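Local coordinates for extracellular sialidase/neuraminidase, putative (PDB 2XZJ), which probably cleaves terminal sialic acid-type sugars, notably KDN, from glycoconjugates as an exo-acting sialidase, and here holds an unsaturated inhibitor-like analogue, at residues P274-S279 with T300-M305; I292-A297 with G337-T342; T125-G130 with T138-I143; G66-V71 with A99-N104. One frame throughout, in Å; residues are numbered along the deposited sequence.

Contact 1: P274-S279 with T300-M305; sequences PACQGS and TSRRAM. With KFN (2,6-anhydro-3-deoxy-D-glycero-D-galacto-non-2-enonic acid), chain E.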
loop_
_atom_site.group_PDB
_atom_site.type_symbol
_atom_site.label_atom_id
_atom_site.label_comp_id
_atom_site.label_asym_id
_atom_site.label_seq_id
_atom_site.Cartn_x
_atom_site.Cartn_y
_atom_site.Cartn_z
ATOM N N PRO A 274 4.884 7.920 -12.794
ATOM C CA PRO A 274 6.241 8.474 -12.763
ATOM C C PRO A 274 7.274 7.481 -12.238
ATOM O O PRO A 274 8.328 7.898 -11.756
ATOM C CB PRO A 274 6.098 9.629 -11.781
ATOM C CG PRO A 274 5.105 9.090 -10.749
ATOM C CD PRO A 274 4.129 8.265 -11.566
ATOM N N ALA A 275 6.989 6.185 -12.363
ATOM C CA ALA A 275 7.752 5.123 -11.677
ATOM C C ALA A 275 7.542 5.267 -10.167
ATOM O O ALA A 275 8.443 5.631 -9.411
ATOM C CB ALA A 275 9.245 5.143 -12.043
ATOM N N CYS A 276 6.312 5.010 -9.746
ATOM C CA CYS A 276 5.958 5.043 -8.337
ATOM C C CYS A 276 4.924 3.947 -8.071
ATOM O O CYS A 276 4.314 3.439 -9.006
ATOM C CB CYS A 276 5.403 6.432 -8.005
ATOM S SG CYS A 276 4.919 6.764 -6.263
ATOM N N GLN A 277 4.747 3.560 -6.806
ATOM C CA GLN A 277 3.664 2.638 -6.429
ATOM C C GLN A 277 2.282 3.299 -6.638
ATOM O O GLN A 277 2.151 4.554 -6.694
ATOM C CB GLN A 277 3.919 2.156 -4.981
ATOM C CG GLN A 277 2.874 1.241 -4.332
ATOM C CD GLN A 277 1.774 2.004 -3.578
ATOM O OE1 GLN A 277 1.549 3.181 -3.812
ATOM N NE2 GLN A 277 1.089 1.316 -2.662
ATOM N N GLY A 278 1.262 2.453 -6.811
ATOM C CA GLY A 278 -0.129 2.894 -6.923
ATOM C C GLY A 278 -1.004 1.906 -6.150
ATOM O O GLY A 278 -0.490 0.941 -5.570
ATOM N N SER A 279 -2.307 2.147 -6.152
ATOM C CA SER A 279 -3.247 1.256 -5.497
ATOM C C SER A 279 -4.495 1.016 -6.368
ATOM O O SER A 279 -4.814 1.823 -7.271
ATOM C CB SER A 279 -3.615 1.800 -4.110
ATOM O OG SER A 279 -4.172 3.101 -4.190
ATOM N N THR A 300 6.231 12.319 -14.878
ATOM C CA THR A 300 7.427 12.933 -14.266
ATOM C C THR A 300 7.357 13.170 -12.758
ATOM O O THR A 300 8.385 13.126 -12.066
ATOM C CB THR A 300 7.769 14.271 -14.953
ATOM O OG1 THR A 300 6.679 15.196 -14.778
ATOM C CG2 THR A 300 8.042 14.038 -16.442
ATOM N N SER A 301 6.153 13.406 -12.241
ATOM C CA SER A 301 5.999 13.880 -10.867
ATOM C C SER A 301 5.101 12.991 -10.017
ATOM O O SER A 301 4.114 12.449 -10.513
ATOM C CB SER A 301 5.462 15.314 -10.859
ATOM O OG SER A 301 5.016 15.692 -9.565
ATOM N N ARG A 302 5.432 12.877 -8.728
ATOM C CA ARG A 302 4.587 12.130 -7.791
ATOM C C ARG A 302 3.504 12.991 -7.172
ATOM O O ARG A 302 2.774 12.519 -6.315
ATOM C CB ARG A 302 5.413 11.439 -6.704
ATOM C CG ARG A 302 6.172 10.231 -7.237
ATOM C CD ARG A 302 7.117 9.682 -6.200
ATOM N NE ARG A 302 7.898 8.587 -6.752
ATOM C CZ ARG A 302 8.543 7.681 -6.026
ATOM N NH1 ARG A 302 8.501 7.728 -4.696
ATOM N NH2 ARG A 302 9.228 6.725 -6.633
ATOM N N ARG A 303 3.405 14.250 -7.606
ATOM C CA ARG A 303 2.492 15.223 -6.997
ATOM C C ARG A 303 1.240 15.423 -7.845
ATOM O O ARG A 303 0.665 16.512 -7.858
ATOM C CB ARG A 303 3.210 16.570 -6.802
ATOM C CG ARG A 303 4.313 16.536 -5.756
ATOM C CD ARG A 303 4.921 17.921 -5.588
ATOM N NE ARG A 303 6.109 17.898 -4.745
ATOM C CZ ARG A 303 6.671 18.991 -4.219
ATOM N NH1 ARG A 303 6.144 20.188 -4.452
ATOM N NH2 ARG A 303 7.754 18.885 -3.451
ATOM N N ALA A 304 0.831 14.375 -8.554
ATOM C CA ALA A 304 -0.328 14.441 -9.429
ATOM C C ALA A 304 -1.367 13.381 -9.069
ATOM O O ALA A 304 -1.931 12.743 -9.953
ATOM C CB ALA A 304 0.120 14.296 -10.892
ATOM N N MET A 305 -1.637 13.208 -7.773
ATOM C CA MET A 305 -2.543 12.135 -7.311
ATOM C C MET A 305 -3.925 12.257 -7.931
ATOM O O MET A 305 -4.489 13.346 -8.003
ATOM C CB MET A 305 -2.638 12.128 -5.781
ATOM C CG MET A 305 -1.304 11.899 -5.086
ATOM S SD MET A 305 -0.376 10.454 -5.659
ATOM C CE MET A 305 -1.508 9.117 -5.232
HETATM C C1 KFN E . 10.415 4.750 -3.932
HETATM C C3 KFN E . 10.364 3.156 -1.987
HETATM C C4 KFN E . 10.580 1.757 -1.366
HETATM C C5 KFN E . 11.566 0.921 -2.226
HETATM C C6 KFN E . 11.206 1.043 -3.730
HETATM C C7 KFN E . 12.183 0.306 -4.687
HETATM C C8 KFN E . 11.677 0.242 -6.138
HETATM C C9 KFN E . 12.778 -0.233 -7.071
HETATM O O5 KFN E . 11.576 -0.470 -1.839
HETATM O O1B KFN E . 9.914 5.612 -3.186
HETATM O O1A KFN E . 10.692 4.904 -5.156
HETATM O O4 KFN E . 10.999 1.922 0.005
HETATM O O6 KFN E . 11.204 2.450 -4.156
HETATM C C2 KFN E . 10.669 3.393 -3.331
HETATM O O7 KFN E . 13.418 1.020 -4.719
HETATM O O8 KFN E . 10.557 -0.632 -6.252
HETATM O O9 KFN E . 13.122 -1.602 -6.778
HETATM O O HOH W 1 8.904 9.019 -9.347
#
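Arg302 starts with CG beside its backbone N (chi1 -73°) and then runs extended from CG to NE, which carries the guanidinium past Pro274 to Cys276. With SG anti to the backbone N (chi1 -178°), the sulfur of Cys276 reaches over one face of that guanidinium. Cys276 SG lies 3.5 Å from Arg302 NE, offset toward the rim of the group. The edge is used for polar partners. Arg302 NH2 donates to Ala275 O at 3.1 Å, and this oxygen sits 25° out of the guanidinium plane. The bond is bent. NH1 and NH2 of Arg302 each give a nearly straight bond to one oxygen of the ligand carboxylate, Arg302 NH2 to ligand O1A at 2.8 Å. Arg39 and Arg245 also bond the ligand, consistent with the arginine triad that grips the sialic acid carboxylate in the sialidase propeller. NE is held through water 1, which accepts from Arg302 NE at 2.8 Å and donates to Pro274 O. The Pro274 ring crosses the Arg302 chain at about a right angle. Pro274 CG meets Arg302 CG at 3.8 Å and Ser301 O at 3.5 Å. Ser301 OG accepts from Arg303 N, forming an ST turn.

Contact 2: I292-A297 with G337-T342; sequences IFLNSA and GYSSMT. With KFN (2,6-anhydro-3-deoxy-D-glycero-D-galacto-non-2-enonic acid), chain E.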
loop_
_atom_site.group_PDB
_atom_site.type_symbol
_atom_site.label_atom_id
_atom_site.label_comp_id
_atom_site.label_asym_id
_atom_site.label_seq_id
_atom_site.Cartn_x
_atom_site.Cartn_y
_atom_site.Cartn_z
ATOM N N ILE A 292 -11.644 0.876 -8.622
ATOM C CA ILE A 292 -11.047 2.163 -8.319
ATOM C C ILE A 292 -9.544 2.044 -8.467
ATOM O O ILE A 292 -8.976 0.999 -8.161
ATOM C CB ILE A 292 -11.362 2.632 -6.861
ATOM C CG1 ILE A 292 -12.783 2.218 -6.432
ATOM C CG2 ILE A 292 -11.130 4.138 -6.723
ATOM C CD1 ILE A 292 -13.969 2.977 -7.091
ATOM N N PHE A 293 -8.921 3.116 -8.948
ATOM C CA PHE A 293 -7.470 3.167 -9.108
ATOM C C PHE A 293 -6.943 4.521 -8.647
ATOM O O PHE A 293 -7.574 5.550 -8.899
ATOM C CB PHE A 293 -7.061 2.913 -10.559
ATOM C CG PHE A 293 -5.583 2.874 -10.754
ATOM C CD1 PHE A 293 -4.855 1.749 -10.393
ATOM C CD2 PHE A 293 -4.906 3.983 -11.271
ATOM C CE1 PHE A 293 -3.484 1.724 -10.550
ATOM C CE2 PHE A 293 -3.513 3.956 -11.443
ATOM C CZ PHE A 293 -2.814 2.829 -11.080
ATOM N N LEU A 294 -5.823 4.496 -7.927
ATOM C CA LEU A 294 -5.137 5.701 -7.449
ATOM C C LEU A 294 -3.639 5.661 -7.732
ATOM O O LEU A 294 -2.955 4.689 -7.405
ATOM C CB LEU A 294 -5.361 5.857 -5.940
ATOM C CG LEU A 294 -4.750 7.055 -5.199
ATOM C CD1 LEU A 294 -5.236 8.395 -5.754
ATOM C CD2 LEU A 294 -5.042 6.943 -3.697
ATOM N N ASN A 295 -3.132 6.719 -8.361
ATOM C CA ASN A 295 -1.692 6.884 -8.515
ATOM C C ASN A 295 -1.394 8.344 -8.794
ATOM O O ASN A 295 -2.310 9.180 -8.752
ATOM C CB ASN A 295 -1.131 5.948 -9.611
ATOM C CG ASN A 295 -1.155 6.569 -11.007
ATOM O OD1 ASN A 295 -2.155 7.153 -11.433
ATOM N ND2 ASN A 295 -0.045 6.429 -11.729
ATOM N N SER A 296 -0.129 8.656 -9.053
ATOM C CA SER A 296 0.208 9.954 -9.583
ATOM C C SER A 296 0.104 9.958 -11.113
ATOM O O SER A 296 0.914 9.317 -11.828
ATOM C CB SER A 296 1.598 10.388 -9.146
ATOM O OG SER A 296 1.811 11.721 -9.539
ATOM N N ALA A 297 -0.883 10.704 -11.602
ATOM C CA ALA A 297 -1.228 10.735 -13.028
ATOM C C ALA A 297 -0.263 11.630 -13.820
ATOM O O ALA A 297 -0.655 12.636 -14.397
ATOM C CB ALA A 297 -2.681 11.189 -13.212
ATOM N N GLY A 337 2.677 10.494 -3.799
ATOM C CA GLY A 337 3.586 9.355 -3.700
ATOM C C GLY A 337 2.738 8.089 -3.614
ATOM O O GLY A 337 1.660 8.008 -4.207
ATOM N N TYR A 338 3.222 7.122 -2.844
ATOM C CA TYR A 338 2.534 5.843 -2.579
ATOM C C TYR A 338 1.166 6.048 -1.954
ATOM O O TYR A 338 0.942 7.041 -1.246
ATOM C CB TYR A 338 3.380 4.985 -1.616
ATOM C CG TYR A 338 4.607 4.342 -2.232
ATOM C CD1 TYR A 338 5.443 5.053 -3.098
ATOM C CD2 TYR A 338 4.936 3.017 -1.937
ATOM C CE1 TYR A 338 6.578 4.449 -3.667
ATOM C CE2 TYR A 338 6.058 2.412 -2.494
ATOM C CZ TYR A 338 6.875 3.142 -3.351
ATOM O OH TYR A 338 7.984 2.537 -3.888
ATOM N N SER A 339 0.266 5.084 -2.182
ATOM C CA SER A 339 -1.116 5.172 -1.728
ATOM C C SER A 339 -1.687 3.784 -1.433
ATOM O O SER A 339 -1.140 2.794 -1.900
ATOM C CB SER A 339 -1.977 5.862 -2.789
ATOM O OG SER A 339 -2.090 5.074 -3.953
ATOM N N SER A 340 -2.788 3.740 -0.673
ATOM C CA SER A 340 -3.530 2.510 -0.379
ATOM C C SER A 340 -4.985 2.903 -0.152
ATOM O O SER A 340 -5.270 3.937 0.471
ATOM C CB SER A 340 -2.967 1.791 0.860
ATOM O OG SER A 340 -3.557 0.504 1.076
ATOM N N MET A 341 -5.895 2.092 -0.683
ATOM C CA MET A 341 -7.341 2.288 -0.480
ATOM C C MET A 341 -8.061 1.075 0.121
ATOM O O MET A 341 -7.709 -0.091 -0.133
ATOM C CB MET A 341 -8.065 2.662 -1.781
ATOM C CG MET A 341 -7.571 3.931 -2.494
ATOM S SD MET A 341 -8.337 4.120 -4.122
ATOM C CE MET A 341 -7.509 2.820 -5.048
ATOM N N THR A 342 -9.112 1.397 0.862
ATOM C CA THR A 342 -10.087 0.454 1.390
ATOM C C THR A 342 -11.490 1.033 1.181
ATOM O O THR A 342 -11.655 2.236 0.945
ATOM C CB THR A 342 -9.843 0.222 2.911
ATOM O OG1 THR A 342 -10.820 -0.677 3.432
ATOM C CG2 THR A 342 -9.912 1.538 3.675
HETATM C C1 KFN E . 10.415 4.750 -3.932
HETATM C C3 KFN E . 10.364 3.156 -1.987
HETATM C C4 KFN E . 10.580 1.757 -1.366
HETATM C C5 KFN E . 11.566 0.921 -2.226
HETATM C C6 KFN E . 11.206 1.043 -3.730
HETATM C C7 KFN E . 12.183 0.306 -4.687
HETATM C C8 KFN E . 11.677 0.242 -6.138
HETATM C C9 KFN E . 12.778 -0.233 -7.071
HETATM O O5 KFN E . 11.576 -0.470 -1.839
HETATM O O1B KFN E . 9.914 5.612 -3.186
HETATM O O1A KFN E . 10.692 4.904 -5.156
HETATM O O4 KFN E . 10.999 1.922 0.005
HETATM O O6 KFN E . 11.204 2.450 -4.156
HETATM C C2 KFN E . 10.669 3.393 -3.331
HETATM O O7 KFN E . 13.418 1.020 -4.719
HETATM O O8 KFN E . 10.557 -0.632 -6.252
HETATM O O9 KFN E . 13.122 -1.602 -6.778
#
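The peptide joining Phe293 to Leu294 is a flat group at this contact, and the methyl of Met341 lies over one of its faces, with Met341 CE 3.7 Å from Leu294 N. The ring of Tyr338 belongs to the sugar site instead. It meets the ligand carboxylate obliquely, Tyr338 CE1 lying 3.6 Å from ligand O1B. Arg39 makes a cation-pi contact with this ring, and the hydroxyl bonds Glu229, consistent with the tyrosine-glutamate pair of sialidases. Between the strands, the bend at chi3 of Met341 (-72°) turns Met341 CE toward Leu294 CB, which it meets at 3.8 Å. Met341 SD faces Ile292 CG2, also at 3.8 Å. Leu294 CD2 presses on Ser339 CB at 3.4 Å, tighter than usual. The strands run nearly antiparallel, at 165°, but their axes stay 7.1 Å apart. They belong to different sheets of the propeller, packed face to face by side chains. Tyr338, just before Ser339, points its side chain away from strand 292-296 and reaches the ligand. The chemistry implies that nonpolar, non-directional packing of buried chains holds the two sheets together here, and the one hydroxyl within it, Ser339 OG, is satisfied by Ser279 OG.

Contact 3: T125-G130 with T138-I143; sequences TYSQNG and TVTKKI. With KFN (2,6-anhydro-3-deoxy-D-glycero-D-galacto-non-2-enonic acid), chain E.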
loop_
_atom_site.group_PDB
_atom_site.type_symbol
_atom_site.label_atom_id
_atom_site.label_comp_id
_atom_site.label_asym_id
_atom_site.label_seq_id
_atom_site.Cartn_x
_atom_site.Cartn_y
_atom_site.Cartn_z
ATOM N N THR A 125 22.898 -3.387 7.659
ATOM C CA THR A 125 24.072 -2.868 6.956
ATOM C C THR A 125 24.002 -3.022 5.439
ATOM O O THR A 125 25.021 -2.869 4.761
ATOM C CB THR A 125 25.403 -3.478 7.509
ATOM O OG1 THR A 125 25.359 -4.909 7.447
ATOM C CG2 THR A 125 25.662 -3.036 8.957
ATOM N N TYR A 126 22.803 -3.321 4.924
ATOM C CA TYR A 126 22.570 -3.551 3.488
ATOM C C TYR A 126 21.573 -2.544 2.941
ATOM O O TYR A 126 20.624 -2.158 3.636
ATOM C CB TYR A 126 22.030 -4.972 3.234
ATOM C CG TYR A 126 23.035 -6.064 3.507
ATOM C CD1 TYR A 126 23.170 -6.605 4.789
ATOM C CD2 TYR A 126 23.862 -6.547 2.498
ATOM C CE1 TYR A 126 24.087 -7.595 5.058
ATOM C CE2 TYR A 126 24.785 -7.548 2.754
ATOM C CZ TYR A 126 24.896 -8.068 4.035
ATOM O OH TYR A 126 25.826 -9.050 4.300
ATOM N N SER A 127 21.791 -2.122 1.698
ATOM C CA SER A 127 20.800 -1.334 0.966
ATOM C C SER A 127 20.723 -1.815 -0.482
ATOM O O SER A 127 21.628 -2.491 -0.972
ATOM C CB SER A 127 21.118 0.158 1.030
ATOM O OG SER A 127 22.395 0.439 0.477
ATOM N N GLN A 128 19.623 -1.479 -1.148
ATOM C CA GLN A 128 19.393 -1.864 -2.541
ATOM C C GLN A 128 20.581 -1.530 -3.462
ATOM O O GLN A 128 21.014 -2.371 -4.275
ATOM C CB GLN A 128 18.115 -1.186 -3.049
ATOM C CG GLN A 128 17.652 -1.683 -4.428
ATOM C CD GLN A 128 16.300 -1.160 -4.850
ATOM O OE1 GLN A 128 15.754 -0.223 -4.257
ATOM N NE2 GLN A 128 15.742 -1.775 -5.902
ATOM N N ASN A 129 21.088 -0.306 -3.341
ATOM C CA ASN A 129 22.172 0.179 -4.202
ATOM C C ASN A 129 23.567 -0.162 -3.657
ATOM O O ASN A 129 24.517 -0.387 -4.427
ATOM C CB ASN A 129 22.029 1.695 -4.430
ATOM C CG ASN A 129 20.844 2.042 -5.308
ATOM O OD1 ASN A 129 20.472 1.275 -6.202
ATOM N ND2 ASN A 129 20.244 3.204 -5.066
ATOM N N GLY A 130 23.685 -0.214 -2.332
ATOM C CA GLY A 130 24.977 -0.375 -1.688
ATOM C C GLY A 130 25.707 0.951 -1.629
ATOM O O GLY A 130 25.343 1.903 -2.329
ATOM N N THR A 138 28.735 4.405 8.975
ATOM C CA THR A 138 28.831 3.070 8.347
ATOM C C THR A 138 28.382 3.154 6.900
ATOM O O THR A 138 27.382 3.801 6.604
ATOM C CB THR A 138 27.913 2.031 9.056
ATOM O OG1 THR A 138 28.330 1.862 10.411
ATOM C CG2 THR A 138 27.930 0.647 8.348
ATOM N N VAL A 139 29.106 2.482 6.010
ATOM C CA VAL A 139 28.742 2.447 4.595
ATOM C C VAL A 139 28.104 1.081 4.277
ATOM O O VAL A 139 28.654 0.026 4.642
ATOM C CB VAL A 139 29.995 2.763 3.712
ATOM C CG1 VAL A 139 29.716 2.599 2.222
ATOM C CG2 VAL A 139 30.495 4.183 4.022
ATOM N N THR A 140 26.937 1.101 3.622
ATOM C CA THR A 140 26.188 -0.134 3.389
ATOM C C THR A 140 26.834 -1.042 2.346
ATOM O O THR A 140 27.530 -0.571 1.440
ATOM C CB THR A 140 24.706 0.092 2.972
ATOM O OG1 THR A 140 24.626 0.627 1.637
ATOM C CG2 THR A 140 23.981 0.975 3.970
ATOM N N LYS A 141 26.586 -2.339 2.509
ATOM C CA LYS A 141 26.845 -3.343 1.486
ATOM C C LYS A 141 25.642 -3.408 0.571
ATOM O O LYS A 141 24.512 -3.206 1.019
ATOM C CB LYS A 141 27.075 -4.712 2.129
ATOM C CG LYS A 141 28.414 -4.786 2.891
ATOM C CD LYS A 141 28.486 -5.947 3.852
ATOM C CE LYS A 141 27.427 -5.819 4.960
ATOM N NZ LYS A 141 27.582 -4.571 5.757
ATOM N N LYS A 142 25.874 -3.700 -0.704
ATOM C CA LYS A 142 24.766 -3.886 -1.635
ATOM C C LYS A 142 23.975 -5.152 -1.305
ATOM O O LYS A 142 24.559 -6.219 -1.083
ATOM C CB LYS A 142 25.299 -3.939 -3.076
ATOM C CG LYS A 142 24.246 -4.120 -4.129
ATOM C CD LYS A 142 24.770 -3.645 -5.481
ATOM C CE LYS A 142 23.627 -3.381 -6.441
ATOM N NZ LYS A 142 23.402 -4.519 -7.347
ATOM N N ILE A 143 22.647 -5.039 -1.268
ATOM C CA ILE A 143 21.792 -6.227 -1.097
ATOM C C ILE A 143 22.170 -7.303 -2.111
ATOM O O ILE A 143 22.298 -7.023 -3.310
ATOM C CB ILE A 143 20.286 -5.877 -1.149
ATOM C CG1 ILE A 143 19.825 -5.509 0.269
ATOM C CG2 ILE A 143 19.430 -7.067 -1.626
ATOM C CD1 ILE A 143 18.603 -4.689 0.339
HETATM C C1 KFN E . 10.415 4.750 -3.932
HETATM C C3 KFN E . 10.364 3.156 -1.987
HETATM C C4 KFN E . 10.580 1.757 -1.366
HETATM C C5 KFN E . 11.566 0.921 -2.226
HETATM C C6 KFN E . 11.206 1.043 -3.730
HETATM C C7 KFN E . 12.183 0.306 -4.687
HETATM C C8 KFN E . 11.677 0.242 -6.138
HETATM C C9 KFN E . 12.778 -0.233 -7.071
HETATM O O5 KFN E . 11.576 -0.470 -1.839
HETATM O O1B KFN E . 9.914 5.612 -3.186
HETATM O O1A KFN E . 10.692 4.904 -5.156
HETATM O O4 KFN E . 10.999 1.922 0.005
HETATM O O6 KFN E . 11.204 2.450 -4.156
HETATM C C2 KFN E . 10.669 3.393 -3.331
HETATM O O7 KFN E . 13.418 1.020 -4.719
HETATM O O8 KFN E . 10.557 -0.632 -6.252
HETATM O O9 KFN E . 13.122 -1.602 -6.778
#
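Lys141 runs over one face of Tyr126 and ends at Thr125. Lys141 CB touches the ring at Tyr126 CE2, 3.7 Å away. CD passes near the hydroxyl, and Lys141 CE then lies over the face, 3.5 Å from Tyr126 CZ. Bends at chi3 (-63°) and chi4 (-59°) fold the tip back. Lys141 NZ ends above the Tyr126 ring, 4.8 Å from its centroid, in a cation-pi contact. There Lys141 NZ donates to Thr125 O at 3.2 Å, from well above the carbonyl plane. Thr125 O also accepts from Lys141 N at 2.8 Å, in the carbonyl plane, so one residue grips it twice. Tyr126 pairs with Lys141, and Ser127 with Lys142, in a short parallel ladder. Ile143 N closes it on Ser127 O, and Ile143 CG1 packs on Tyr126 CB at 3.7 Å. On the Ser127 side, Thr140 OG1 donates to Ser127 OG. Ser127 OG also accepts from Gly130 N, an ST motif, and bonds Asp132. The extended side chain of Gln128 takes a bond from ligand O7 at OE1 and gives one to O9 from NE2. The chemistry implies that this loop, folded back on itself as a short parallel pair and tied by backbone and hydroxyl bonds, presents an amide matched to the glycerol tail of the sugar.

Contact 4: G66-V71 with A99-N104; sequences GDINLV and AGTWGN. With NA (sodium ion), chain C.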
loop_
_atom_site.group_PDB
_atom_site.type_symbol
_atom_site.label_atom_id
_atom_site.label_comp_id
_atom_site.label_asym_id
_atom_site.label_seq_id
_atom_site.Cartn_x
_atom_site.Cartn_y
_atom_site.Cartn_z
ATOM N N GLY A 66 18.197 1.183 6.374
ATOM C CA GLY A 66 18.454 1.602 7.751
ATOM C C GLY A 66 17.321 1.177 8.672
ATOM O O GLY A 66 16.459 0.402 8.272
ATOM N N ASP A 67 17.330 1.690 9.905
ATOM C CA ASP A 67 16.424 1.237 10.965
ATOM C C ASP A 67 15.020 1.714 10.642
ATOM O O ASP A 67 14.718 2.902 10.754
ATOM C CB ASP A 67 16.908 1.782 12.326
ATOM C CG ASP A 67 16.071 1.310 13.495
ATOM O OD1 ASP A 67 15.230 0.385 13.350
ATOM O OD2 ASP A 67 16.264 1.870 14.591
ATOM N N ILE A 68 14.173 0.774 10.226
ATOM C CA ILE A 68 12.785 1.074 9.863
ATOM C C ILE A 68 11.881 0.063 10.535
ATOM O O ILE A 68 12.118 -1.137 10.437
ATOM C CB ILE A 68 12.572 1.045 8.333
ATOM C CG1 ILE A 68 13.371 2.164 7.665
ATOM C CG2 ILE A 68 11.068 1.151 7.976
ATOM C CD1 ILE A 68 13.547 1.996 6.151
ATOM N N ASN A 69 10.864 0.562 11.235
ATOM C CA ASN A 69 9.906 -0.293 11.929
ATOM C C ASN A 69 8.558 -0.296 11.247
ATOM O O ASN A 69 8.149 0.722 10.666
ATOM C CB ASN A 69 9.722 0.185 13.373
ATOM C CG ASN A 69 11.026 0.202 14.138
ATOM O OD1 ASN A 69 12.006 -0.433 13.736
ATOM N ND2 ASN A 69 11.039 0.893 15.276
ATOM N N LEU A 70 7.866 -1.432 11.341
ATOM C CA LEU A 70 6.514 -1.509 10.827
ATOM C C LEU A 70 5.502 -1.040 11.863
ATOM O O LEU A 70 5.261 -1.723 12.864
ATOM C CB LEU A 70 6.171 -2.902 10.284
ATOM C CG LEU A 70 5.185 -2.493 9.186
ATOM C CD1 LEU A 70 5.662 -2.819 7.778
ATOM C CD2 LEU A 70 3.721 -2.788 9.396
ATOM N N VAL A 71 4.900 0.114 11.587
ATOM C CA VAL A 71 3.947 0.739 12.515
ATOM C C VAL A 71 2.508 0.683 12.027
ATOM O O VAL A 71 2.244 0.341 10.862
ATOM C CB VAL A 71 4.396 2.185 12.919
ATOM C CG1 VAL A 71 5.740 2.107 13.645
ATOM C CG2 VAL A 71 4.498 3.139 11.709
ATOM N N ALA A 99 18.112 -3.186 13.904
ATOM C CA ALA A 99 18.392 -1.877 13.276
ATOM C C ALA A 99 18.251 -1.943 11.739
ATOM O O ALA A 99 18.622 -1.000 11.008
ATOM C CB ALA A 99 19.800 -1.441 13.653
ATOM N N GLY A 100 17.750 -3.080 11.267
ATOM C CA GLY A 100 17.490 -3.308 9.840
ATOM C C GLY A 100 16.125 -2.771 9.455
ATOM O O GLY A 100 15.477 -2.085 10.265
ATOM N N THR A 101 15.695 -3.117 8.243
ATOM C CA THR A 101 14.466 -2.601 7.598
ATOM C C THR A 101 13.315 -3.615 7.695
ATOM O O THR A 101 13.464 -4.751 7.261
ATOM C CB THR A 101 14.729 -2.283 6.093
ATOM O OG1 THR A 101 15.752 -1.285 5.974
ATOM C CG2 THR A 101 13.464 -1.790 5.382
ATOM N N TRP A 102 12.207 -3.200 8.316
ATOM C CA TRP A 102 10.965 -3.975 8.340
ATOM C C TRP A 102 9.964 -3.127 7.562
ATOM O O TRP A 102 9.616 -2.020 7.994
ATOM C CB TRP A 102 10.434 -4.196 9.762
ATOM C CG TRP A 102 11.169 -5.209 10.576
ATOM C CD1 TRP A 102 12.124 -4.967 11.519
ATOM C CD2 TRP A 102 11.004 -6.627 10.521
ATOM N NE1 TRP A 102 12.569 -6.158 12.064
ATOM C CE2 TRP A 102 11.893 -7.189 11.466
ATOM C CE3 TRP A 102 10.186 -7.481 9.765
ATOM C CZ2 TRP A 102 11.996 -8.564 11.666
ATOM C CZ3 TRP A 102 10.278 -8.846 9.974
ATOM C CH2 TRP A 102 11.179 -9.373 10.921
ATOM N N GLY A 103 9.517 -3.614 6.406
ATOM C CA GLY A 103 8.631 -2.809 5.594
ATOM C C GLY A 103 7.779 -3.495 4.562
ATOM O O GLY A 103 7.428 -4.678 4.693
ATOM N N ASN A 104 7.419 -2.714 3.544
ATOM C CA ASN A 104 6.559 -3.172 2.472
ATOM C C ASN A 104 5.263 -3.798 3.018
ATOM O O ASN A 104 4.936 -4.908 2.636
ATOM C CB ASN A 104 7.300 -4.204 1.614
ATOM C CG ASN A 104 8.239 -3.571 0.625
ATOM O OD1 ASN A 104 9.329 -3.129 0.983
ATOM N ND2 ASN A 104 7.811 -3.501 -0.634
HETATM NA NA NA C . 14.174 -1.217 14.550
HETATM O O HOH W 2 19.215 -1.283 5.928
HETATM O O HOH W 3 13.890 -2.087 12.372
#
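Ile68 and Thr101 form a single backbone bridge, with Ile68 N bonded to Gly100 O at 3.1 Å and Trp102 N to Ile68 O at 3.0 Å, before the strands diverge at 46°. Beside it, Thr101 has OG1 next to its backbone N (chi1 -60°), and Thr101 OG1 donates to Gly66 O at 2.9 Å, in the carbonyl plane and on a lone pair. Thr101 CG2 packs on Ile68 CD1 at 3.9 Å, the two side chains lying side by side. Leu70 CD1 rests on Gly103 CA at 3.7 Å. The Trp102 ring turns away, though Ile68 O lies at its edge, and its NE1 bonds Ser97 O. Trp102 O is buried without a polar partner. A sodium ion sits near the bridge. Asp67 OD1 binds the sodium at 2.3 Å. The oxygen of water 3 coordinates the sodium at 2.4 Å. This water also donates hydrogen bonds to Ile68 O and Gly100 O, so it links the ion to the bridge. The Asn69 side chain also faces the ion, and Gly96 O and Gly98 O complete the site. The carboxylate probably offsets the ion's charge. Here the bridge joins the third strand of one four-stranded blade to the first strand of the next, in a fold consistent with the sialidase beta-propeller, with a sodium site beside the junction, linked to it through a water.

In the fold
From the N terminus, contact 4 comes first and closes a loop of 27 residues between strands 68-74 and 101-109, joining two successive blades. Contact 3 follows and closes a seven-residue loop within the connection from strand 115-122 to strand 152-158, in the sheet that 101-109 opens. Both finish before the other two begin. Contacts 1 and 2 close 20 and 39 residues and cross along the chain. They also touch, through Ser301 with Ser296 and Gln277 with Ser339. Contact 1 joins the loop leading into strand 279-284 to the loop between 290-296 and 305-310. Contact 2 joins that sheet to the one holding 334-343. Contacts 1, 2 and 3 meet the same ligand, contacts 1 and 3 with centres about 26 Å apart.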